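Local coordinates for protein acyl-CoA dehydrogenase (Slackia heliotrinireducens, PDB 4RM7) that belongs to the acyl-CoA dehydrogenase family, with helical regions around a central beta domain, in an assembly of four chains, at residues N92-L100 with Y116-L126; A252-D263 with R351-Y362. One frame throughout, in Å; residues are numbered along the deposited sequence. Where two conformers were deposited one is given.

Contact 1: residues N92-L100 with Y116-L126; sequences NDLLQLQIL and YQDTGRLSYAL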
loop_
_atom_site.group_PDB
_atom_site.type_symbol
_atom_site.label_atom_id
_atom_site.label_comp_id
_atom_site.label_asym_id
_atom_site.label_seq_id
_atom_site.Cartn_x
_atom_site.Cartn_y
_atom_site.Cartn_z
ATOM N N ASN A 92 29.849 3.054 -10.004
ATOM C CA ASN A 92 29.934 4.123 -10.998
ATOM C C ASN A 92 31.224 4.025 -11.824
ATOM O O ASN A 92 31.209 4.294 -13.020
ATOM C CB ASN A 92 29.815 5.502 -10.341
ATOM C CG ASN A 92 29.903 6.644 -11.351
ATOM O OD1 ASN A 92 30.915 7.340 -11.431
ATOM N ND2 ASN A 92 28.851 6.830 -12.132
ATOM N N ASP A 93 32.330 3.620 -11.209
ATOM C CA ASP A 93 33.554 3.353 -11.980
ATOM C C ASP A 93 33.392 2.189 -12.959
ATOM O O ASP A 93 33.823 2.282 -14.107
ATOM C CB ASP A 93 34.740 3.050 -11.073
ATOM C CG ASP A 93 35.094 4.200 -10.175
ATOM O OD1 ASP A 93 34.780 5.363 -10.518
ATOM O OD2 ASP A 93 35.688 3.932 -9.112
ATOM N N LEU A 94 32.774 1.100 -12.511
ATOM C CA LEU A 94 32.634 -0.075 -13.370
ATOM C C LEU A 94 31.856 0.268 -14.629
ATOM O O LEU A 94 32.198 -0.181 -15.709
ATOM C CB LEU A 94 31.948 -1.234 -12.642
ATOM C CG LEU A 94 32.710 -1.820 -11.449
ATOM C CD1 LEU A 94 32.047 -3.093 -10.962
ATOM C CD2 LEU A 94 34.167 -2.054 -11.794
ATOM N N LEU A 95 30.819 1.081 -14.489
ATOM C CA LEU A 95 29.992 1.412 -15.634
ATOM C C LEU A 95 30.733 2.363 -16.575
ATOM O O LEU A 95 30.642 2.250 -17.801
ATOM C CB LEU A 95 28.676 2.031 -15.175
ATOM C CG LEU A 95 27.759 2.489 -16.310
ATOM C CD1 LEU A 95 27.183 1.289 -17.055
ATOM C CD2 LEU A 95 26.660 3.391 -15.797
ATOM N N GLN A 96 31.469 3.301 -15.987
ATOM C CA GLN A 96 32.180 4.319 -16.749
ATOM C C GLN A 96 33.293 3.685 -17.547
ATOM O O GLN A 96 33.617 4.128 -18.645
ATOM C CB GLN A 96 32.754 5.392 -15.832
ATOM C CG GLN A 96 31.765 6.464 -15.447
ATOM C CD GLN A 96 32.447 7.643 -14.788
ATOM O OE1 GLN A 96 31.844 8.706 -14.597
ATOM N NE2 GLN A 96 33.723 7.460 -14.431
ATOM N N LEU A 97 33.872 2.645 -16.967
ATOM C CA LEU A 97 34.926 1.888 -17.602
ATOM C C LEU A 97 34.374 1.173 -18.810
ATOM O O LEU A 97 34.933 1.226 -19.904
ATOM C CB LEU A 97 35.518 0.877 -16.629
ATOM C CG LEU A 97 36.782 0.214 -17.164
ATOM C CD1 LEU A 97 37.773 1.285 -17.610
ATOM C CD2 LEU A 97 37.399 -0.708 -16.126
ATOM N N GLN A 98 33.258 0.502 -18.589
ATOM C CA GLN A 98 32.604 -0.278 -19.623
ATOM C C GLN A 98 32.178 0.598 -20.797
ATOM O O GLN A 98 32.447 0.270 -21.954
ATOM C CB GLN A 98 31.407 -1.000 -19.032
ATOM C CG GLN A 98 30.836 -2.060 -19.923
ATOM C CD GLN A 98 29.903 -2.973 -19.172
ATOM O OE1 GLN A 98 29.966 -3.067 -17.942
ATOM N NE2 GLN A 98 29.013 -3.639 -19.902
ATOM N N ILE A 99 31.529 1.718 -20.480
ATOM C CA ILE A 99 31.091 2.688 -21.478
ATOM C C ILE A 99 32.253 3.278 -22.279
ATOM O O ILE A 99 32.161 3.432 -23.501
ATOM C CB ILE A 99 30.305 3.818 -20.815
ATOM C CG1 ILE A 99 28.919 3.328 -20.427
ATOM C CG2 ILE A 99 30.169 5.007 -21.735
ATOM C CD1 ILE A 99 28.139 4.353 -19.654
ATOM N N LEU A 100 33.347 3.600 -21.604
ATOM C CA LEU A 100 34.532 4.077 -22.312
ATOM C C LEU A 100 35.049 3.041 -23.310
ATOM O O LEU A 100 35.329 3.382 -24.458
ATOM C CB LEU A 100 35.657 4.444 -21.344
ATOM C CG LEU A 100 36.872 4.952 -22.122
ATOM C CD1 LEU A 100 36.494 6.219 -22.819
ATOM C CD2 LEU A 100 38.096 5.159 -21.255
ATOM N N TYR A 116 43.487 3.412 -13.987
ATOM C CA TYR A 116 42.530 2.811 -13.077
ATOM C C TYR A 116 43.131 1.605 -12.355
ATOM O O TYR A 116 42.916 1.417 -11.157
ATOM C CB TYR A 116 41.260 2.412 -13.835
ATOM C CG TYR A 116 40.195 1.763 -12.975
ATOM C CD1 TYR A 116 39.663 2.427 -11.879
ATOM C CD2 TYR A 116 39.719 0.483 -13.268
ATOM C CE1 TYR A 116 38.683 1.837 -11.096
ATOM C CE2 TYR A 116 38.742 -0.121 -12.493
ATOM C CZ TYR A 116 38.228 0.562 -11.410
ATOM O OH TYR A 116 37.259 -0.033 -10.644
ATOM N N GLN A 117 43.896 0.795 -13.079
ATOM C CA GLN A 117 44.516 -0.387 -12.485
ATOM C C GLN A 117 45.666 -0.017 -11.560
ATOM O O GLN A 117 45.937 -0.711 -10.580
ATOM C CB GLN A 117 44.981 -1.341 -13.581
ATOM C CG GLN A 117 43.794 -1.918 -14.346
ATOM C CD GLN A 117 44.181 -2.762 -15.541
ATOM O OE1 GLN A 117 43.462 -3.691 -15.912
ATOM N NE2 GLN A 117 45.310 -2.440 -16.163
ATOM N N ASP A 118 46.318 1.100 -11.848
ATOM C CA ASP A 118 47.449 1.526 -11.042
ATOM C C ASP A 118 47.037 2.375 -9.840
ATOM O O ASP A 118 47.787 2.479 -8.878
ATOM C CB ASP A 118 48.457 2.299 -11.901
ATOM C CG ASP A 118 49.063 1.448 -13.016
ATOM O OD1 ASP A 118 48.965 0.201 -12.953
ATOM O OD2 ASP A 118 49.648 2.033 -13.956
ATOM N N THR A 119 45.859 2.990 -9.881
ATOM C CA THR A 119 45.464 3.859 -8.771
ATOM C C THR A 119 44.075 3.575 -8.197
ATOM O O THR A 119 43.791 3.964 -7.067
ATOM C CB THR A 119 45.492 5.332 -9.180
ATOM O OG1 THR A 119 44.366 5.610 -10.020
ATOM C CG2 THR A 119 46.779 5.655 -9.924
ATOM N N GLY A 120 43.233 2.892 -8.958
ATOM C CA GLY A 120 41.882 2.627 -8.515
ATOM C C GLY A 120 40.945 3.786 -8.741
ATOM O O GLY A 120 39.843 3.808 -8.228
ATOM N N ARG A 121 41.396 4.757 -9.519
ATOM C CA ARG A 121 40.602 5.931 -9.832
ATOM C C ARG A 121 40.572 6.167 -11.331
ATOM O O ARG A 121 41.423 5.690 -12.057
ATOM C CB ARG A 121 41.140 7.163 -9.111
ATOM C CG ARG A 121 40.801 7.212 -7.638
ATOM C CD ARG A 121 41.212 8.526 -7.006
ATOM N NE ARG A 121 41.658 8.352 -5.633
ATOM C CZ ARG A 121 40.873 8.469 -4.572
ATOM N NH1 ARG A 121 39.597 8.759 -4.718
ATOM N NH2 ARG A 121 41.366 8.290 -3.363
ATOM N N LEU A 122 39.556 6.881 -11.784
ATOM C CA LEU A 122 39.395 7.210 -13.185
ATOM C C LEU A 122 39.579 8.698 -13.341
ATOM O O LEU A 122 39.143 9.471 -12.510
ATOM C CB LEU A 122 38.010 6.813 -13.672
ATOM C CG LEU A 122 37.818 5.353 -14.050
ATOM C CD1 LEU A 122 36.393 5.117 -14.498
ATOM C CD2 LEU A 122 38.782 4.948 -15.145
ATOM N N SER A 123 40.243 9.102 -14.405
ATOM C CA SER A 123 40.580 10.496 -14.599
ATOM C C SER A 123 39.507 11.253 -15.360
ATOM O O SER A 123 39.706 12.394 -15.722
ATOM C CB SER A 123 41.927 10.632 -15.299
ATOM O OG SER A 123 41.847 10.219 -16.644
ATOM N N TYR A 124 38.384 10.612 -15.632
ATOM C CA TYR A 124 37.318 11.265 -16.370
ATOM C C TYR A 124 35.958 11.104 -15.717
ATOM O O TYR A 124 35.760 10.229 -14.902
ATOM C CB TYR A 124 37.279 10.770 -17.812
ATOM C CG TYR A 124 36.976 9.310 -17.963
ATOM C CD1 TYR A 124 35.677 8.864 -18.065
ATOM C CD2 TYR A 124 37.989 8.378 -18.013
ATOM C CE1 TYR A 124 35.396 7.526 -18.209
ATOM C CE2 TYR A 124 37.716 7.038 -18.157
ATOM C CZ TYR A 124 36.418 6.621 -18.254
ATOM O OH TYR A 124 36.141 5.287 -18.394
ATOM N N ALA A 125 35.039 11.992 -16.058
ATOM C CA ALA A 125 33.676 11.916 -15.570
ATOM C C ALA A 125 32.684 11.912 -16.714
ATOM O O ALA A 125 32.822 12.668 -17.649
ATOM C CB ALA A 125 33.387 13.059 -14.626
ATOM N N LEU A 126 31.686 11.047 -16.624
ATOM C CA LEU A 126 30.708 10.830 -17.672
ATOM C C LEU A 126 29.638 11.914 -17.663
ATOM O O LEU A 126 29.003 12.135 -16.644
ATOM C CB LEU A 126 30.082 9.456 -17.457
ATOM C CG LEU A 126 29.128 8.826 -18.462
ATOM C CD1 LEU A 126 29.780 8.688 -19.837
ATOM C CD2 LEU A 126 28.701 7.470 -17.932
HETATM O O HOH W 1 36.337 1.419 -8.877
#
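Gln96 and Tyr124 hold this contact together, each using both side chain and backbone. The Gln96 chain runs out extended from the helix, and its amide meets the backbone of Tyr124 to Leu126: OE1 accepts the backbone N of Leu126 at 3.1 Å, with the N-H standing well above the amide plane rather than on a lone pair. The other end of the amide, NE2, makes a weak bond to Tyr124 O (3.5 Å). One glutamine thus serves two nearby peptide groups, which should limit rotation of its amide. Alongside, Gln96 CG slides past the CB and CD2 of Leu126, the two side chains running in opposite directions. Next to it, the Ile99 and Leu126 side chains cross at about a right angle, CD1 of Ile99 3.6 Å from CD2 of Leu126.

Tyr124 returns the grip. Its CG sits between the backbone N and the carbonyl carbon (chi1 63°), and from there the ring reaches the helix, where OH donates to Gln96 O at 2.8 Å. That oxygen lies in the ring plane, at its edge. Leu100 N, bonded within the helix, reaches the same oxygen from the other face of its carbonyl, so two donors hold it. Leu100 CD2 approaches the ring obliquely, 3.6 Å from Tyr124 CE2, and the ring of Phe112 meets it almost perpendicularly.

Leu122 CD1 lies 3.6 Å from Gln96 NE2. Tyr116 swings its ring toward the helix with CG anti to the backbone N (chi1 180°), and Leu97 comes at it obliquely, its CD2 3.9 Å from Tyr116 CD2. One water joins Tyr116 OH to Asp93 OD2, to which it donates.

The arrangement is a seam of the acyl-CoA dehydrogenase fold, where a helix of the N-terminal helical region crosses perpendicular to the first strand of the central beta domain.

Contact 2: residues A252-D263 with R351-Y362; sequences AALGEAQAAMED and RVSSIWQDCRGY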
loop_
_atom_site.group_PDB
_atom_site.type_symbol
_atom_site.label_atom_id
_atom_site.label_comp_id
_atom_site.label_asym_id
_atom_site.label_seq_id
_atom_site.Cartn_x
_atom_site.Cartn_y
_atom_site.Cartn_z
ATOM N N ALA A 252 23.251 -2.179 -5.397
ATOM C CA ALA A 252 23.605 -1.279 -4.310
ATOM C C ALA A 252 22.424 -1.077 -3.376
ATOM O O ALA A 252 22.592 -1.054 -2.156
ATOM C CB ALA A 252 24.106 0.088 -4.851
ATOM N N ALA A 253 21.229 -0.929 -3.942
ATOM C CA ALA A 253 20.042 -0.705 -3.126
ATOM C C ALA A 253 19.780 -1.916 -2.218
ATOM O O ALA A 253 19.462 -1.781 -1.029
ATOM C CB ALA A 253 18.864 -0.430 -4.002
ATOM N N LEU A 254 19.942 -3.099 -2.795
ATOM C CA LEU A 254 19.730 -4.347 -2.088
ATOM C C LEU A 254 20.718 -4.475 -0.922
ATOM O O LEU A 254 20.360 -4.815 0.208
ATOM C CB LEU A 254 19.890 -5.505 -3.059
ATOM C CG LEU A 254 19.983 -6.911 -2.486
ATOM C CD1 LEU A 254 18.702 -7.269 -1.722
ATOM C CD2 LEU A 254 20.281 -7.903 -3.615
ATOM N N GLY A 255 21.972 -4.195 -1.218
ATOM C CA GLY A 255 23.011 -4.264 -0.224
ATOM C C GLY A 255 22.737 -3.323 0.926
ATOM O O GLY A 255 22.814 -3.726 2.086
ATOM N N GLU A 256 22.430 -2.066 0.624
ATOM C CA GLU A 256 22.220 -1.101 1.691
ATOM C C GLU A 256 20.986 -1.493 2.505
ATOM O O GLU A 256 21.004 -1.434 3.737
ATOM C CB GLU A 256 22.071 0.310 1.136
ATOM C CG GLU A 256 23.308 0.835 0.457
ATOM C CD GLU A 256 23.285 2.351 0.331
ATOM O OE1 GLU A 256 23.231 2.867 -0.808
ATOM O OE2 GLU A 256 23.333 3.030 1.374
ATOM N N ALA A 257 19.919 -1.884 1.805
ATOM C CA ALA A 257 18.697 -2.333 2.451
ATOM C C ALA A 257 19.001 -3.497 3.391
ATOM O O ALA A 257 18.493 -3.580 4.510
ATOM C CB ALA A 257 17.641 -2.746 1.391
ATOM N N GLN A 258 19.860 -4.389 2.932
ATOM C CA GLN A 258 20.218 -5.542 3.730
ATOM C C GLN A 258 20.930 -5.105 5.024
ATOM O O GLN A 258 20.774 -5.745 6.070
ATOM C CB GLN A 258 21.093 -6.491 2.906
ATOM C CG GLN A 258 21.514 -7.728 3.648
ATOM C CD GLN A 258 20.333 -8.596 4.010
ATOM O OE1 GLN A 258 19.708 -9.176 3.138
ATOM N NE2 GLN A 258 20.021 -8.691 5.305
ATOM N N ALA A 259 21.699 -4.012 4.948
ATOM C CA ALA A 259 22.445 -3.503 6.100
ATOM C C ALA A 259 21.486 -2.931 7.140
ATOM O O ALA A 259 21.658 -3.138 8.344
ATOM C CB ALA A 259 23.445 -2.450 5.667
ATOM N N ALA A 260 20.469 -2.225 6.655
ATOM C CA ALA A 260 19.408 -1.703 7.497
ATOM C C ALA A 260 18.644 -2.819 8.213
ATOM O O ALA A 260 18.268 -2.685 9.378
ATOM C CB ALA A 260 18.448 -0.870 6.668
HETATM N N MSE A 261 18.407 -3.913 7.504
HETATM C CA MSE A 261 17.701 -5.037 8.089
HETATM C C MSE A 261 18.527 -5.667 9.221
HETATM O O MSE A 261 18.002 -5.920 10.308
HETATM C CB MSE A 261 17.363 -6.080 7.024
HETATM C CG MSE A 261 16.818 -7.368 7.603
HETATM SE SE MSE A 261 15.035 -7.129 8.359
HETATM C CE MSE A 261 14.502 -8.991 8.243
ATOM N N GLU A 262 19.813 -5.903 8.972
ATOM C CA GLU A 262 20.708 -6.371 10.032
ATOM C C GLU A 262 20.671 -5.504 11.296
ATOM O O GLU A 262 20.626 -6.040 12.413
ATOM C CB GLU A 262 22.128 -6.463 9.524
ATOM C CG GLU A 262 22.283 -7.505 8.453
ATOM C CD GLU A 262 23.622 -7.414 7.746
ATOM O OE1 GLU A 262 24.449 -6.564 8.152
ATOM O OE2 GLU A 262 23.854 -8.193 6.790
ATOM N N ASP A 263 20.654 -4.178 11.145
ATOM C CA ASP A 263 20.583 -3.304 12.331
ATOM C C ASP A 263 19.250 -3.468 13.064
ATOM O O ASP A 263 19.219 -3.535 14.302
ATOM C CB ASP A 263 20.791 -1.822 11.964
ATOM C CG ASP A 263 22.180 -1.543 11.405
ATOM O OD1 ASP A 263 23.051 -2.428 11.520
ATOM O OD2 ASP A 263 22.402 -0.445 10.849
ATOM N N ARG A 351 23.273 4.859 10.908
ATOM C CA ARG A 351 23.453 4.632 9.489
ATOM C C ARG A 351 22.135 4.292 8.810
ATOM O O ARG A 351 21.997 4.527 7.619
ATOM C CB ARG A 351 24.496 3.544 9.229
ATOM C CG ARG A 351 24.092 2.139 9.548
ATOM C CD ARG A 351 25.254 1.200 9.229
ATOM N NE ARG A 351 24.834 -0.197 9.269
ATOM C CZ ARG A 351 25.561 -1.209 8.809
ATOM N NH1 ARG A 351 26.745 -0.993 8.240
ATOM N NH2 ARG A 351 25.095 -2.442 8.910
ATOM N N VAL A 352 21.155 3.796 9.560
ATOM C CA VAL A 352 19.860 3.464 8.958
ATOM C C VAL A 352 19.186 4.693 8.310
ATOM O O VAL A 352 18.587 4.594 7.243
ATOM C CB VAL A 352 18.906 2.802 9.990
ATOM C CG1 VAL A 352 17.553 2.665 9.411
ATOM C CG2 VAL A 352 19.374 1.405 10.302
ATOM N N SER A 353 19.321 5.856 8.925
ATOM C CA SER A 353 18.777 7.083 8.348
ATOM C C SER A 353 19.536 7.551 7.088
ATOM O O SER A 353 18.939 8.171 6.213
ATOM C CB SER A 353 18.760 8.201 9.402
ATOM O OG SER A 353 20.051 8.436 9.945
ATOM N N SER A 354 20.836 7.271 6.991
ATOM C CA SER A 354 21.568 7.528 5.750
ATOM C C SER A 354 21.123 6.549 4.687
ATOM O O SER A 354 20.915 6.920 3.534
ATOM C CB SER A 354 23.072 7.392 5.928
ATOM O OG SER A 354 23.476 7.915 7.167
ATOM N N ILE A 355 20.993 5.284 5.075
ATOM C CA ILE A 355 20.578 4.258 4.143
ATOM C C ILE A 355 19.230 4.617 3.527
ATOM O O ILE A 355 19.030 4.518 2.324
ATOM C CB ILE A 355 20.495 2.912 4.840
ATOM C CG1 ILE A 355 21.909 2.427 5.174
ATOM C CG2 ILE A 355 19.690 1.891 3.982
ATOM C CD1 ILE A 355 21.920 1.186 6.079
ATOM N N TRP A 356 18.313 5.058 4.368
ATOM C CA TRP A 356 16.980 5.434 3.934
ATOM C C TRP A 356 17.055 6.541 2.895
ATOM O O TRP A 356 16.387 6.504 1.873
ATOM C CB TRP A 356 16.167 5.870 5.151
ATOM C CG TRP A 356 14.838 6.407 4.873
ATOM C CD1 TRP A 356 13.762 5.722 4.357
ATOM C CD2 TRP A 356 14.373 7.736 5.160
ATOM N NE1 TRP A 356 12.667 6.562 4.287
ATOM C CE2 TRP A 356 13.011 7.797 4.777
ATOM C CE3 TRP A 356 14.976 8.882 5.690
ATOM C CZ2 TRP A 356 12.244 8.957 4.914
ATOM C CZ3 TRP A 356 14.218 10.043 5.811
ATOM C CH2 TRP A 356 12.869 10.072 5.420
ATOM N N GLN A 357 17.880 7.532 3.173
ATOM C CA GLN A 357 18.101 8.618 2.234
ATOM C C GLN A 357 18.764 8.152 0.940
ATOM O O GLN A 357 18.348 8.559 -0.132
ATOM C CB GLN A 357 18.940 9.701 2.897
ATOM C CG GLN A 357 18.200 10.410 4.022
ATOM C CD GLN A 357 19.086 11.373 4.791
ATOM O OE1 GLN A 357 20.303 11.197 4.897
ATOM N NE2 GLN A 357 18.477 12.392 5.337
ATOM N N ASP A 358 19.795 7.318 1.047
ATOM C CA ASP A 358 20.430 6.719 -0.128
ATOM C C ASP A 358 19.395 6.015 -0.990
ATOM O O ASP A 358 19.295 6.246 -2.209
ATOM C CB ASP A 358 21.517 5.705 0.258
ATOM C CG ASP A 358 22.725 6.345 0.914
ATOM O OD1 ASP A 358 22.947 7.566 0.747
ATOM O OD2 ASP A 358 23.467 5.614 1.599
ATOM N N CYS A 359 18.619 5.138 -0.366
ATOM C CA CYS A 359 17.702 4.314 -1.152
ATOM C C CYS A 359 16.639 5.158 -1.857
ATOM O O CYS A 359 16.274 4.874 -2.990
ATOM C CB CYS A 359 17.073 3.259 -0.273
ATOM S SG CYS A 359 18.279 1.977 0.222
ATOM N N ARG A 360 16.188 6.230 -1.213
ATOM C CA ARG A 360 15.238 7.139 -1.844
ATOM C C ARG A 360 15.817 7.702 -3.124
ATOM O O ARG A 360 15.094 7.908 -4.084
ATOM C CB ARG A 360 14.860 8.288 -0.907
ATOM C CG ARG A 360 13.804 9.229 -1.482
ATOM C CD ARG A 360 12.452 8.535 -1.538
ATOM N NE ARG A 360 11.415 9.270 -2.286
ATOM C CZ ARG A 360 11.419 9.454 -3.606
ATOM N NH1 ARG A 360 12.427 8.995 -4.345
ATOM N NH2 ARG A 360 10.429 10.125 -4.186
ATOM N N GLY A 361 17.125 7.942 -3.126
ATOM C CA GLY A 361 17.829 8.463 -4.289
ATOM C C GLY A 361 17.901 7.477 -5.451
ATOM O O GLY A 361 17.853 7.848 -6.618
ATOM N N TYR A 362 17.995 6.201 -5.134
ATOM C CA TYR A 362 17.953 5.181 -6.158
ATOM C C TYR A 362 16.653 5.200 -6.988
ATOM O O TYR A 362 16.619 4.716 -8.108
ATOM C CB TYR A 362 18.164 3.821 -5.503
ATOM C CG TYR A 362 19.565 3.640 -4.954
ATOM C CD1 TYR A 362 20.661 4.237 -5.575
ATOM C CD2 TYR A 362 19.792 2.887 -3.812
ATOM C CE1 TYR A 362 21.941 4.069 -5.079
ATOM C CE2 TYR A 362 21.069 2.710 -3.314
ATOM C CZ TYR A 362 22.139 3.296 -3.950
ATOM O OH TYR A 362 23.403 3.116 -3.447
HETATM O O HOH W 2 26.309 -4.394 7.804
#
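Two antiparallel helices of the C-terminal helical domain meet here, their segment axes 9.5 Å apart at closest approach and their directions 152° apart. Ile355 is a knob on one side: its CG2 and CD1 press into a hole formed by Glu256, Ala257, Ala259 and Ala260, with CG2 against Glu256 O. Ala253, Ala259 and Ala260 line the face of helix 234-270 that meets Ile355, Val352 and Tyr362, and Ala253 CB lies obliquely by the Tyr362 ring, 3.4 Å from its CD2.

Glu256 is the knob in the reverse direction, set among Ile355, Asp358, Cys359 and Tyr362. With CG anti to its carbonyl carbon (chi1 -65°) and the chain extended beyond, it carries its carboxylate across to the partner helix. Tyr362 OH donates to Glu256 OE1 at 2.7 Å, nearly along the C-O axis, and the ring stands almost perpendicular to the carboxylate. Glu256 OE2 lies 2.6 Å from Asp358 OD2, while Asp358 OD1 takes the backbone N of Gln207.

This reciprocal knobs-into-holes packing is part of the core of the helical C-terminal domain of acyl-CoA dehydrogenases. On the flank away from helix 234-270, Trp356 stacks on Trp356 of the second subunit, so the same helix lines a subunit interface.

At the far end, Asp263 and Arg351 form a salt bridge. Arg351 NE donates to Asp263 OD2 at 2.9 Å, in the guanidinium plane and on the syn lone pair; NH2 adds a weak bond to OD1, making the grip two-pronged with the planes only 29° apart. Ala259 CB lies over one face of the guanidinium, toward its rim, and a water accepting from Arg351 NH2 donates to Glu262 OE1. Glu262 OE2 forms a salt bridge with Arg82 of helix 70-84.

How the contacts relate
From the N terminus the chain first lays down helices 10-26 to 70-84, then helix 90-103. Contact 1 closes a short, almost wholly helical connection through helix 106-119, and from there the chain enters the strands of the beta domain. After the last of these, 212-221, helix 234-270 begins. Contact 2 closes a much longer loop, 87 residues made mostly of helices 282-311 and 316-341. The two closures are in series, neither nested nor crossed, with centres about 25 Å apart on opposite sides of the chain's centre. Helix 234-270 links them: Phe248 and Leu241 touch the helix of contact 1, and residues 252-263 form contact 2.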